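Long-range contact in E3 SUMO-protein ligase SIZ1 (Saccharomyces cerevisiae, PDB 3I2D), which acts as an E3 ligase that attaches SUMO to septins and to PCNA in yeast, working with the conjugating enzyme UBC9: residues Lys116-Leu129 / Lys193-Thr206. Sequence-based numbering, arbitrary orientation.
Sequences KHRLYLFSGMINPL and KEYKLFGYIVEMIT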
loop_
_atom_site.group_PDB
_atom_site.type_symbol
_atom_site.label_atom_id
_atom_site.label_comp_id
_atom_site.label_asym_id
_atom_site.label_seq_id
_atom_site.Cartn_x
_atom_site.Cartn_y
_atom_site.Cartn_z
ATOM N N LYS A 116 15.170 -6.919 3.221
ATOM C CA LYS A 116 13.868 -6.353 2.950
ATOM C C LYS A 116 13.435 -6.687 1.523
ATOM O O LYS A 116 12.722 -5.915 0.888
ATOM C CB LYS A 116 13.912 -4.838 3.137
ATOM C CG LYS A 116 14.083 -4.388 4.575
ATOM C CD LYS A 116 13.804 -2.891 4.719
ATOM C CE LYS A 116 13.916 -2.447 6.172
ATOM N NZ LYS A 116 13.043 -3.261 7.071
ATOM N N HIS A 117 13.866 -7.831 1.012
ATOM C CA HIS A 117 13.501 -8.208 -0.345
ATOM C C HIS A 117 12.752 -9.515 -0.387
ATOM O O HIS A 117 13.011 -10.412 0.411
ATOM C CB HIS A 117 14.741 -8.301 -1.216
ATOM C CG HIS A 117 15.386 -6.979 -1.469
ATOM N ND1 HIS A 117 16.072 -6.288 -0.493
ATOM C CD2 HIS A 117 15.376 -6.181 -2.564
ATOM C CE1 HIS A 117 16.451 -5.118 -0.974
ATOM N NE2 HIS A 117 16.041 -5.027 -2.227
ATOM N N ARG A 118 11.821 -9.628 -1.325
ATOM C CA ARG A 118 11.031 -10.847 -1.421
ATOM C C ARG A 118 10.607 -11.136 -2.847
ATOM O O ARG A 118 10.498 -10.223 -3.661
ATOM C CB ARG A 118 9.799 -10.728 -0.529
ATOM C CG ARG A 118 10.106 -10.136 0.834
ATOM C CD ARG A 118 9.632 -11.041 1.938
ATOM N NE ARG A 118 10.153 -12.392 1.787
ATOM C CZ ARG A 118 9.757 -13.424 2.525
ATOM N NH1 ARG A 118 8.837 -13.255 3.471
ATOM N NH2 ARG A 118 10.271 -14.629 2.312
ATOM N N LEU A 119 10.372 -12.409 -3.149
ATOM C CA LEU A 119 9.956 -12.815 -4.489
ATOM C C LEU A 119 8.428 -12.956 -4.532
ATOM O O LEU A 119 7.869 -13.901 -3.981
ATOM C CB LEU A 119 10.599 -14.147 -4.842
ATOM C CG LEU A 119 10.841 -14.496 -6.306
ATOM C CD1 LEU A 119 10.501 -15.961 -6.462
ATOM C CD2 LEU A 119 10.006 -13.629 -7.245
ATOM N N TYR A 120 7.759 -12.011 -5.179
ATOM C CA TYR A 120 6.307 -12.035 -5.253
ATOM C C TYR A 120 5.793 -12.502 -6.604
ATOM O O TYR A 120 6.363 -12.193 -7.649
ATOM C CB TYR A 120 5.742 -10.638 -4.964
ATOM C CG TYR A 120 5.675 -10.262 -3.503
ATOM C CD1 TYR A 120 6.235 -11.080 -2.517
ATOM C CD2 TYR A 120 5.017 -9.100 -3.097
ATOM C CE1 TYR A 120 6.134 -10.755 -1.165
ATOM C CE2 TYR A 120 4.912 -8.761 -1.746
ATOM C CZ TYR A 120 5.469 -9.595 -0.792
ATOM O OH TYR A 120 5.351 -9.274 0.539
ATOM N N LEU A 121 4.718 -13.267 -6.589
ATOM C CA LEU A 121 4.143 -13.691 -7.842
ATOM C C LEU A 121 2.868 -12.862 -7.997
ATOM O O LEU A 121 2.062 -12.761 -7.066
ATOM C CB LEU A 121 3.824 -15.171 -7.803
ATOM C CG LEU A 121 3.189 -15.722 -9.073
ATOM C CD1 LEU A 121 4.076 -15.437 -10.279
ATOM C CD2 LEU A 121 2.956 -17.209 -8.877
ATOM N N PHE A 122 2.719 -12.226 -9.153
ATOM C CA PHE A 122 1.544 -11.407 -9.428
ATOM C C PHE A 122 0.703 -12.073 -10.496
ATOM O O PHE A 122 1.200 -12.893 -11.270
ATOM C CB PHE A 122 1.927 -10.010 -9.941
ATOM C CG PHE A 122 2.506 -9.114 -8.895
ATOM C CD1 PHE A 122 3.790 -9.327 -8.410
ATOM C CD2 PHE A 122 1.764 -8.059 -8.385
ATOM C CE1 PHE A 122 4.321 -8.511 -7.442
ATOM C CE2 PHE A 122 2.287 -7.234 -7.410
ATOM C CZ PHE A 122 3.569 -7.459 -6.939
ATOM N N SER A 123 -0.566 -11.699 -10.545
ATOM C CA SER A 123 -1.464 -12.235 -11.536
ATOM C C SER A 123 -2.426 -11.148 -11.936
ATOM O O SER A 123 -2.828 -10.349 -11.114
ATOM C CB SER A 123 -2.231 -13.413 -10.966
ATOM O OG SER A 123 -3.154 -13.908 -11.913
ATOM N N GLY A 124 -2.787 -11.111 -13.208
ATOM C CA GLY A 124 -3.726 -10.116 -13.681
ATOM C C GLY A 124 -4.417 -10.673 -14.903
ATOM O O GLY A 124 -3.957 -11.651 -15.473
ATOM N N MET A 125 -5.522 -10.076 -15.315
ATOM C CA MET A 125 -6.207 -10.581 -16.499
ATOM C C MET A 125 -5.627 -9.930 -17.751
ATOM O O MET A 125 -5.175 -8.793 -17.708
ATOM C CB MET A 125 -7.704 -10.274 -16.443
ATOM C CG MET A 125 -8.397 -10.701 -15.182
ATOM S SD MET A 125 -10.109 -10.168 -15.273
ATOM C CE MET A 125 -10.916 -11.744 -15.148
ATOM N N ILE A 126 -5.641 -10.659 -18.862
ATOM C CA ILE A 126 -5.150 -10.132 -20.120
ATOM C C ILE A 126 -6.136 -9.062 -20.614
ATOM O O ILE A 126 -5.749 -8.078 -21.238
ATOM C CB ILE A 126 -5.001 -11.259 -21.157
ATOM C CG1 ILE A 126 -3.665 -11.979 -20.952
ATOM C CG2 ILE A 126 -5.019 -10.695 -22.559
ATOM C CD1 ILE A 126 -3.465 -12.558 -19.579
ATOM N N ASN A 127 -7.413 -9.249 -20.312
ATOM C CA ASN A 127 -8.435 -8.294 -20.710
ATOM C C ASN A 127 -9.228 -7.904 -19.481
ATOM O O ASN A 127 -10.332 -8.392 -19.270
ATOM C CB ASN A 127 -9.365 -8.915 -21.759
ATOM C CG ASN A 127 -8.762 -8.895 -23.159
ATOM O OD1 ASN A 127 -8.743 -7.851 -23.813
ATOM N ND2 ASN A 127 -8.253 -10.043 -23.617
ATOM N N PRO A 128 -8.662 -7.031 -18.637
ATOM C CA PRO A 128 -9.347 -6.590 -17.419
ATOM C C PRO A 128 -10.487 -5.612 -17.673
ATOM O O PRO A 128 -10.586 -4.995 -18.744
ATOM C CB PRO A 128 -8.231 -5.939 -16.608
ATOM C CG PRO A 128 -7.341 -5.376 -17.675
ATOM C CD PRO A 128 -7.287 -6.501 -18.689
ATOM N N LEU A 129 -11.352 -5.481 -16.676
ATOM C CA LEU A 129 -12.461 -4.552 -16.769
ATOM C C LEU A 129 -11.840 -3.184 -17.019
ATOM O O LEU A 129 -12.168 -2.513 -18.006
ATOM C CB LEU A 129 -13.264 -4.529 -15.461
ATOM C CG LEU A 129 -14.402 -5.540 -15.268
ATOM C CD1 LEU A 129 -13.911 -6.978 -15.446
ATOM C CD2 LEU A 129 -14.992 -5.332 -13.882
ATOM N N LYS A 193 -11.696 -16.307 -18.350
ATOM C CA LYS A 193 -10.830 -15.262 -18.868
ATOM C C LYS A 193 -9.381 -15.727 -18.796
ATOM O O LYS A 193 -9.083 -16.670 -18.078
ATOM C CB LYS A 193 -11.032 -13.995 -18.033
ATOM C CG LYS A 193 -12.481 -13.785 -17.662
ATOM C CD LYS A 193 -12.839 -12.323 -17.433
ATOM C CE LYS A 193 -12.627 -11.460 -18.674
ATOM N NZ LYS A 193 -12.926 -10.024 -18.360
ATOM N N GLU A 194 -8.494 -15.087 -19.557
ATOM C CA GLU A 194 -7.073 -15.431 -19.525
ATOM C C GLU A 194 -6.351 -14.564 -18.501
ATOM O O GLU A 194 -6.734 -13.422 -18.271
ATOM C CB GLU A 194 -6.424 -15.228 -20.887
ATOM C CG GLU A 194 -6.560 -16.410 -21.813
ATOM C CD GLU A 194 -5.673 -16.289 -23.034
ATOM O OE1 GLU A 194 -5.808 -15.275 -23.759
ATOM O OE2 GLU A 194 -4.845 -17.204 -23.263
ATOM N N TYR A 195 -5.312 -15.113 -17.878
ATOM C CA TYR A 195 -4.548 -14.368 -16.889
ATOM C C TYR A 195 -3.056 -14.507 -17.175
ATOM O O TYR A 195 -2.617 -15.479 -17.773
ATOM C CB TYR A 195 -4.804 -14.889 -15.474
ATOM C CG TYR A 195 -6.237 -14.861 -14.995
ATOM C CD1 TYR A 195 -7.193 -15.739 -15.516
ATOM C CD2 TYR A 195 -6.622 -13.994 -13.977
ATOM C CE1 TYR A 195 -8.496 -15.754 -15.023
ATOM C CE2 TYR A 195 -7.907 -13.999 -13.481
ATOM C CZ TYR A 195 -8.840 -14.879 -14.004
ATOM O OH TYR A 195 -10.109 -14.870 -13.491
ATOM N N LYS A 196 -2.269 -13.540 -16.735
ATOM C CA LYS A 196 -0.838 -13.619 -16.956
ATOM C C LYS A 196 -0.165 -13.390 -15.607
ATOM O O LYS A 196 -0.548 -12.489 -14.861
ATOM C CB LYS A 196 -0.399 -12.564 -17.982
ATOM C CG LYS A 196 0.948 -12.838 -18.614
ATOM C CD LYS A 196 1.218 -11.873 -19.756
ATOM C CE LYS A 196 2.567 -12.135 -20.438
ATOM N NZ LYS A 196 2.654 -13.473 -21.102
ATOM N N LEU A 197 0.814 -14.225 -15.277
ATOM C CA LEU A 197 1.511 -14.083 -14.012
ATOM C C LEU A 197 2.927 -13.585 -14.235
ATOM O O LEU A 197 3.503 -13.804 -15.294
ATOM C CB LEU A 197 1.535 -15.414 -13.268
ATOM C CG LEU A 197 0.170 -15.920 -12.797
ATOM C CD1 LEU A 197 -0.699 -16.319 -13.991
ATOM C CD2 LEU A 197 0.379 -17.112 -11.896
ATOM N N PHE A 198 3.472 -12.894 -13.239
ATOM C CA PHE A 198 4.827 -12.370 -13.306
ATOM C C PHE A 198 5.512 -12.596 -11.977
ATOM O O PHE A 198 4.884 -12.523 -10.928
ATOM C CB PHE A 198 4.832 -10.876 -13.568
ATOM C CG PHE A 198 4.191 -10.478 -14.850
ATOM C CD1 PHE A 198 2.809 -10.420 -14.963
ATOM C CD2 PHE A 198 4.968 -10.131 -15.943
ATOM C CE1 PHE A 198 2.212 -10.017 -16.151
ATOM C CE2 PHE A 198 4.385 -9.729 -17.130
ATOM C CZ PHE A 198 3.008 -9.669 -17.239
ATOM N N GLY A 199 6.806 -12.877 -12.031
ATOM C CA GLY A 199 7.574 -13.081 -10.821
ATOM C C GLY A 199 8.456 -11.864 -10.682
ATOM O O GLY A 199 9.187 -11.519 -11.604
ATOM N N TYR A 200 8.369 -11.185 -9.549
ATOM C CA TYR A 200 9.175 -9.990 -9.323
ATOM C C TYR A 200 9.854 -10.050 -7.967
ATOM O O TYR A 200 9.269 -10.540 -6.986
ATOM C CB TYR A 200 8.313 -8.720 -9.305
ATOM C CG TYR A 200 7.724 -8.263 -10.620
ATOM C CD1 TYR A 200 6.342 -8.196 -10.797
ATOM C CD2 TYR A 200 8.535 -7.801 -11.651
ATOM C CE1 TYR A 200 5.781 -7.670 -11.967
ATOM C CE2 TYR A 200 7.985 -7.274 -12.820
ATOM C CZ TYR A 200 6.609 -7.211 -12.968
ATOM O OH TYR A 200 6.066 -6.670 -14.114
ATOM N N ILE A 201 11.092 -9.560 -7.919
ATOM C CA ILE A 201 11.804 -9.449 -6.654
ATOM C C ILE A 201 11.362 -8.039 -6.272
ATOM O O ILE A 201 11.578 -7.087 -7.027
ATOM C CB ILE A 201 13.341 -9.478 -6.818
ATOM C CG1 ILE A 201 13.818 -10.903 -7.071
ATOM C CG2 ILE A 201 14.007 -8.987 -5.555
ATOM C CD1 ILE A 201 15.295 -11.010 -7.309
ATOM N N VAL A 202 10.697 -7.908 -5.134
ATOM C CA VAL A 202 10.227 -6.603 -4.701
ATOM C C VAL A 202 10.889 -6.232 -3.394
ATOM O O VAL A 202 11.350 -7.097 -2.637
ATOM C CB VAL A 202 8.686 -6.586 -4.483
ATOM C CG1 VAL A 202 7.957 -7.075 -5.753
ATOM C CG2 VAL A 202 8.325 -7.452 -3.280
ATOM N N GLU A 203 10.934 -4.937 -3.135
ATOM C CA GLU A 203 11.522 -4.461 -1.910
ATOM C C GLU A 203 10.421 -4.094 -0.931
ATOM O O GLU A 203 9.537 -3.295 -1.243
ATOM C CB GLU A 203 12.404 -3.233 -2.162
ATOM C CG GLU A 203 13.121 -2.754 -0.890
ATOM C CD GLU A 203 13.961 -1.503 -1.088
ATOM O OE1 GLU A 203 14.979 -1.574 -1.811
ATOM O OE2 GLU A 203 13.596 -0.451 -0.514
ATOM N N MET A 204 10.482 -4.691 0.253
ATOM C CA MET A 204 9.519 -4.413 1.301
ATOM C C MET A 204 9.754 -2.992 1.767
ATOM O O MET A 204 10.891 -2.629 2.087
ATOM C CB MET A 204 9.748 -5.332 2.493
ATOM C CG MET A 204 9.606 -6.801 2.216
ATOM S SD MET A 204 7.890 -7.209 2.009
ATOM C CE MET A 204 7.660 -6.754 0.270
ATOM N N ILE A 205 8.713 -2.168 1.771
ATOM C CA ILE A 205 8.877 -0.821 2.293
ATOM C C ILE A 205 8.100 -0.848 3.578
ATOM O O ILE A 205 6.954 -1.290 3.639
ATOM C CB ILE A 205 8.349 0.280 1.379
ATOM C CG1 ILE A 205 9.270 0.421 0.164
ATOM C CG2 ILE A 205 8.317 1.611 2.153
ATOM C CD1 ILE A 205 8.912 1.600 -0.723
ATOM N N THR A 206 8.750 -0.375 4.619
ATOM C CA THR A 206 8.179 -0.409 5.940
ATOM C C THR A 206 7.327 0.785 6.381
ATOM O O THR A 206 7.491 1.915 5.901
ATOM C CB THR A 206 9.332 -0.680 6.925
ATOM O OG1 THR A 206 9.112 -1.947 7.537
ATOM C CG2 THR A 206 9.468 0.411 7.964
HETATM O O HOH W 1 -8.971 -11.791 -19.611
#
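Glu194 O takes two donors, the backbone N of Ile126 at 3.0 Å and a water at 3.1 Å that in turn accepts a bond from Asn127 N. Next to it, Lys193 bends at chi3 (61°) and carries NZ to Asn127 O, 3.2 Å away and nearly along the C=O axis. A leucine in place of Lys193 would probably leave the Asn127 carbonyl without this mate and the turn after the strand freer to move. From here strands 117-125 and 195-204 run antiparallel, laddered by paired backbone bonds from Gly124–Lys196 to Arg118–Val202. On the face with Phe122, the edge of Tyr200 points at the Phe122 ring, planes at 75°, in an offset edge-to-face pair. Val202 CG2 sits over one face of Tyr120, 3.9 Å from the ring centroid, while Met204, folded back at chi2 (-73°), brings CE to 3.4 Å from Tyr120 OH. On the opposite face, Glu203 CG sits over the His117 ring in a CH-pi contact. Arg118 turns its guanidinium group away from strand 195-204, and NH1 forms a salt bridge with Asp170. These are the two central strands of a four-stranded antiparallel sheet in the PINIT domain, between strands 74-90 and 169-170.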